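Local coordinates for protein syndapin (Drosophila melanogaster, PDB 3I2W) that probably acts in endocytosis and the internalisation of plasma-membrane proteins, its phospholipid-binding F-BAR domain, the part described here, forming a homodimer, at residues L27-L30 with I31-A35; V206-E209 with D210-V214. All coordinates share one frame; numbering follows the deposited sequence.

Contact 1 (L27-L30 with I31-A35); sequences LQQL and IQERA
Gln29 and Glu33, one helical turn apart, carry the polar side-chain contact. With CG anti to the backbone N (chi1 176°) and the chain extended beyond it, Gln29 runs alongside Glu33, both pointing the same way, and its NE2 reaches Glu33 OE2 at 3.3 Å in a weak hydrogen bond, amide and carboxylate planes turned 47° apart. The other oxygen, OE1, has stronger partners, Lys51 and Trp52 of the second subunit. A leucine in place of Gln29 would probably leave Glu33 OE2 without this amide donor, although Lys51 and Trp52 of the second subunit would still hold OE1.

The apolar contact is made by Ile31, whose CD1 lies 3.9 Å from Leu27 CG and also touches Leu27 O. Both residues reach helix 169-240 of the same chain, Leu27 at Phe229 and Ile31 at Val236.

Beneath the side chains the backbone closes four i to i+4 bonds, from Ile31 N to Leu27 O at 2.9 Å through Arg34 N to Leu30 O at 3.1 Å. The Arg34 side chain, through NH2, forms a salt bridge with Glu75 of the second subunit. This is a regular alpha-helical stretch of helix 11-58, set in the helical dimer core of the F-BAR fold.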
loop_
_atom_site.group_PDB
_atom_site.type_symbol
_atom_site.label_atom_id
_atom_site.label_comp_id
_atom_site.label_asym_id
_atom_site.label_seq_id
_atom_site.Cartn_x
_atom_site.Cartn_y
_atom_site.Cartn_z
ATOM N N LEU B 27 14.554 -10.994 -1.956
ATOM C CA LEU B 27 13.166 -11.369 -2.000
ATOM C C LEU B 27 12.509 -11.220 -0.611
ATOM O O LEU B 27 11.359 -10.762 -0.486
ATOM C CB LEU B 27 13.077 -12.773 -2.487
ATOM C CG LEU B 27 11.707 -13.320 -2.805
ATOM C CD1 LEU B 27 10.922 -12.562 -3.856
ATOM C CD2 LEU B 27 12.005 -14.712 -3.297
ATOM N N GLN B 28 13.255 -11.561 0.444
ATOM C CA GLN B 28 12.688 -11.440 1.771
ATOM C C GLN B 28 12.459 -9.988 1.986
ATOM O O GLN B 28 11.389 -9.592 2.406
ATOM C CB GLN B 28 13.575 -12.035 2.858
ATOM C CG GLN B 28 13.504 -13.524 3.012
ATOM C CD GLN B 28 14.678 -14.063 3.866
ATOM O OE1 GLN B 28 14.588 -14.206 5.115
ATOM N NE2 GLN B 28 15.800 -14.341 3.195
ATOM N N GLN B 29 13.443 -9.178 1.646
ATOM C CA GLN B 29 13.327 -7.761 1.846
ATOM C C GLN B 29 12.198 -7.145 1.048
ATOM O O GLN B 29 11.503 -6.293 1.533
ATOM C CB GLN B 29 14.610 -7.072 1.527
ATOM C CG GLN B 29 14.469 -5.602 1.628
ATOM C CD GLN B 29 15.768 -4.882 1.335
ATOM O OE1 GLN B 29 16.873 -5.432 1.571
ATOM N NE2 GLN B 29 15.655 -3.637 0.840
ATOM N N LEU B 30 11.989 -7.581 -0.173
ATOM C CA LEU B 30 10.941 -7.026 -0.994
ATOM C C LEU B 30 9.607 -7.391 -0.357
ATOM O O LEU B 30 8.731 -6.546 -0.232
ATOM C CB LEU B 30 11.079 -7.554 -2.432
ATOM C CG LEU B 30 10.056 -7.300 -3.537
ATOM C CD1 LEU B 30 10.566 -7.522 -4.960
ATOM C CD2 LEU B 30 8.841 -8.167 -3.363
ATOM N N ILE B 31 9.421 -8.622 0.077
ATOM C CA ILE B 31 8.131 -9.008 0.596
ATOM C C ILE B 31 7.865 -8.255 1.882
ATOM O O ILE B 31 6.787 -7.715 2.073
ATOM C CB ILE B 31 8.107 -10.539 0.790
ATOM C CG1 ILE B 31 7.944 -11.185 -0.568
ATOM C CG2 ILE B 31 7.052 -10.993 1.773
ATOM C CD1 ILE B 31 8.513 -12.526 -0.621
ATOM N N GLN B 32 8.848 -8.203 2.773
ATOM C CA GLN B 32 8.664 -7.573 4.064
ATOM C C GLN B 32 8.193 -6.152 3.792
ATOM O O GLN B 32 7.270 -5.638 4.442
ATOM C CB GLN B 32 9.967 -7.570 4.834
ATOM C CG GLN B 32 9.951 -6.790 6.156
ATOM C CD GLN B 32 9.314 -7.590 7.309
ATOM O OE1 GLN B 32 9.820 -8.668 7.729
ATOM N NE2 GLN B 32 8.194 -7.082 7.821
ATOM N N GLU B 33 8.807 -5.539 2.782
ATOM C CA GLU B 33 8.491 -4.193 2.447
ATOM C C GLU B 33 7.058 -4.021 2.037
ATOM O O GLU B 33 6.427 -3.110 2.524
ATOM C CB GLU B 33 9.486 -3.615 1.474
ATOM C CG GLU B 33 10.545 -2.853 2.273
ATOM C CD GLU B 33 11.799 -2.371 1.521
ATOM O OE1 GLU B 33 11.715 -1.908 0.377
ATOM O OE2 GLU B 33 12.896 -2.419 2.130
ATOM N N ARG B 34 6.519 -4.887 1.189
ATOM C CA ARG B 34 5.131 -4.821 0.799
ATOM C C ARG B 34 4.257 -4.989 2.027
ATOM O O ARG B 34 3.248 -4.323 2.195
ATOM C CB ARG B 34 4.862 -5.959 -0.172
ATOM C CG ARG B 34 3.415 -6.156 -0.658
ATOM C CD ARG B 34 2.790 -4.873 -1.145
ATOM N NE ARG B 34 1.485 -5.108 -1.692
ATOM C CZ ARG B 34 1.242 -5.445 -2.947
ATOM N NH1 ARG B 34 2.226 -5.576 -3.805
ATOM N NH2 ARG B 34 -0.000 -5.638 -3.343
ATOM N N ALA B 35 4.636 -5.926 2.878
ATOM C CA ALA B 35 3.972 -6.142 4.166
ATOM C C ALA B 35 3.852 -4.898 4.985
ATOM O O ALA B 35 2.934 -4.761 5.739
ATOM C CB ALA B 35 4.734 -7.168 4.953
#

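Contact 2 (V206-E209 with D210-V214); sequences VYIE and DMTSV
Tyr207 holds CG anti to its own nitrogen (chi1 176°), while Met211, a selenomethionine, places CG anti to its carbonyl carbon and then bends at chi2 and chi3; the two settings bring ring and chain together one helical turn apart. Met211 CG comes to 3.4 Å from Tyr207 CE1, approaching the ring obliquely, and the selenium lies 5.1 Å from the centroid of the Tyr207 ring, 62° off its normal. The pair is thus a Met-aromatic contact in which the methylene makes the nearer approach. Outside the segment the ring stacks on Trp130 and meets Trp5 edge-to-face, and its hydroxyl bonds to Trp5 O and Gln127, which fixes the tyrosine at both ring and tip.

Thr212 uses its side chain differently. The Thr212 hydroxyl turns back along the helix and donates to Ile208 O at 2.6 Å, coming from above the carbonyl plane, 43° out of it. The same oxygen takes Thr212 N at 2.9 Å, so two donors from one residue grip a single carbonyl and hold the hydroxyl against the backbone.

Val206 and Asp210 lie side by side, pointing the same way, with Val206 CG1 3.8 Å from Asp210 OD2. Their backbones are joined by a nearly straight bond from Asp210 N to Val206 O, whereas the bond from Ser213 N to Glu209 O is weak and bent, at 3.2 Å. Trp283 of the second subunit packs on Tyr207 and Ile208. The arrangement is that of an alpha-helix with an i to i+4 threonine hydroxyl-to-carbonyl bond, here within the long helix 169-240 of the F-BAR domain, whose Met-aromatic side packs against helix 114-159.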
loop_
_atom_site.group_PDB
_atom_site.type_symbol
_atom_site.label_atom_id
_atom_site.label_comp_id
_atom_site.label_asym_id
_atom_site.label_seq_id
_atom_site.Cartn_x
_atom_site.Cartn_y
_atom_site.Cartn_z
ATOM N N VAL B 206 39.406 -34.731 -22.141
ATOM C CA VAL B 206 39.338 -35.063 -20.720
ATOM C C VAL B 206 38.955 -33.841 -19.894
ATOM O O VAL B 206 38.167 -33.961 -18.948
ATOM C CB VAL B 206 40.655 -35.612 -20.219
ATOM C CG1 VAL B 206 40.709 -35.674 -18.642
ATOM C CG2 VAL B 206 40.895 -36.972 -20.857
ATOM N N TYR B 207 39.550 -32.688 -20.236
ATOM C CA TYR B 207 39.266 -31.387 -19.649
ATOM C C TYR B 207 37.786 -31.109 -19.809
ATOM O O TYR B 207 37.086 -30.953 -18.838
ATOM C CB TYR B 207 40.079 -30.317 -20.380
ATOM C CG TYR B 207 39.854 -28.853 -19.982
ATOM C CD1 TYR B 207 39.763 -28.480 -18.659
ATOM C CD2 TYR B 207 39.825 -27.856 -20.938
ATOM C CE1 TYR B 207 39.583 -27.170 -18.293
ATOM C CE2 TYR B 207 39.668 -26.545 -20.574
ATOM C CZ TYR B 207 39.534 -26.203 -19.247
ATOM O OH TYR B 207 39.329 -24.880 -18.845
ATOM N N ILE B 208 37.305 -31.056 -21.035
ATOM C CA ILE B 208 35.897 -30.880 -21.291
ATOM C C ILE B 208 35.029 -31.776 -20.402
ATOM O O ILE B 208 34.161 -31.278 -19.719
ATOM C CB ILE B 208 35.599 -30.987 -22.786
ATOM C CG1 ILE B 208 36.538 -29.994 -23.484
ATOM C CG2 ILE B 208 34.150 -30.688 -23.098
ATOM C CD1 ILE B 208 36.346 -29.794 -24.991
ATOM N N GLU B 209 35.279 -33.066 -20.346
ATOM C CA GLU B 209 34.442 -33.896 -19.520
ATOM C C GLU B 209 34.413 -33.408 -18.105
ATOM O O GLU B 209 33.358 -33.187 -17.535
ATOM C CB GLU B 209 34.990 -35.269 -19.465
ATOM C CG GLU B 209 34.199 -36.308 -20.191
ATOM C CD GLU B 209 34.673 -37.692 -19.718
ATOM O OE1 GLU B 209 33.823 -38.459 -19.191
ATOM O OE2 GLU B 209 35.913 -37.974 -19.827
ATOM N N ASP B 210 35.588 -33.275 -17.525
ATOM C CA ASP B 210 35.735 -32.740 -16.182
ATOM C C ASP B 210 34.988 -31.421 -15.912
ATOM O O ASP B 210 34.142 -31.344 -15.014
ATOM C CB ASP B 210 37.210 -32.623 -15.841
ATOM C CG ASP B 210 37.882 -33.982 -15.732
ATOM O OD1 ASP B 210 37.143 -34.982 -15.811
ATOM O OD2 ASP B 210 39.126 -34.050 -15.545
HETATM N N MSE B 211 35.272 -30.380 -16.668
HETATM C CA MSE B 211 34.557 -29.211 -16.374
HETATM C C MSE B 211 32.996 -29.441 -16.530
HETATM O O MSE B 211 32.209 -28.946 -15.721
HETATM C CB MSE B 211 35.128 -28.025 -17.145
HETATM C CG MSE B 211 36.593 -27.661 -16.860
HETATM SE SE MSE B 211 36.983 -26.652 -15.415
HETATM C CE MSE B 211 37.575 -27.907 -14.485
ATOM N N THR B 212 32.539 -30.236 -17.502
ATOM C CA THR B 212 31.108 -30.398 -17.750
ATOM C C THR B 212 30.416 -30.977 -16.539
ATOM O O THR B 212 29.272 -30.714 -16.224
ATOM C CB THR B 212 30.947 -31.270 -18.916
ATOM O OG1 THR B 212 31.657 -30.650 -19.992
ATOM C CG2 THR B 212 29.508 -31.370 -19.370
ATOM N N SER B 213 31.176 -31.711 -15.791
ATOM C CA SER B 213 30.618 -32.507 -14.801
ATOM C C SER B 213 30.427 -31.616 -13.609
ATOM O O SER B 213 29.435 -31.730 -12.909
ATOM C CB SER B 213 31.608 -33.601 -14.542
ATOM O OG SER B 213 31.233 -34.265 -13.393
ATOM N N VAL B 214 31.393 -30.733 -13.374
ATOM C CA VAL B 214 31.355 -29.757 -12.263
ATOM C C VAL B 214 30.308 -28.713 -12.554
ATOM O O VAL B 214 29.595 -28.322 -11.661
ATOM C CB VAL B 214 32.689 -29.050 -12.068
ATOM C CG1 VAL B 214 32.581 -28.015 -11.017
ATOM C CG2 VAL B 214 33.699 -30.026 -11.620
#

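How the contacts relate
Contacts 1 and 2 illustrate one helical principle, the i to i+4 pairing of side chains, at two places in an elongated domain. They follow in series along the chain, on helices 11-58 and 169-240, with centres 40 Å apart and nearest atoms about 24 Å apart, so neither touches the other. Contact 1 lies 13 Å from the centre of the chain and contact 2 27 Å, measured centre to centre. Helix 169-240 nonetheless links them, since its later part packs on contact 1. Both also meet the second subunit, and so belong to the dimer. The sodium site, formed around Ile56, Glu57, Gly59, Glu61 and Glu66, includes residues of neither.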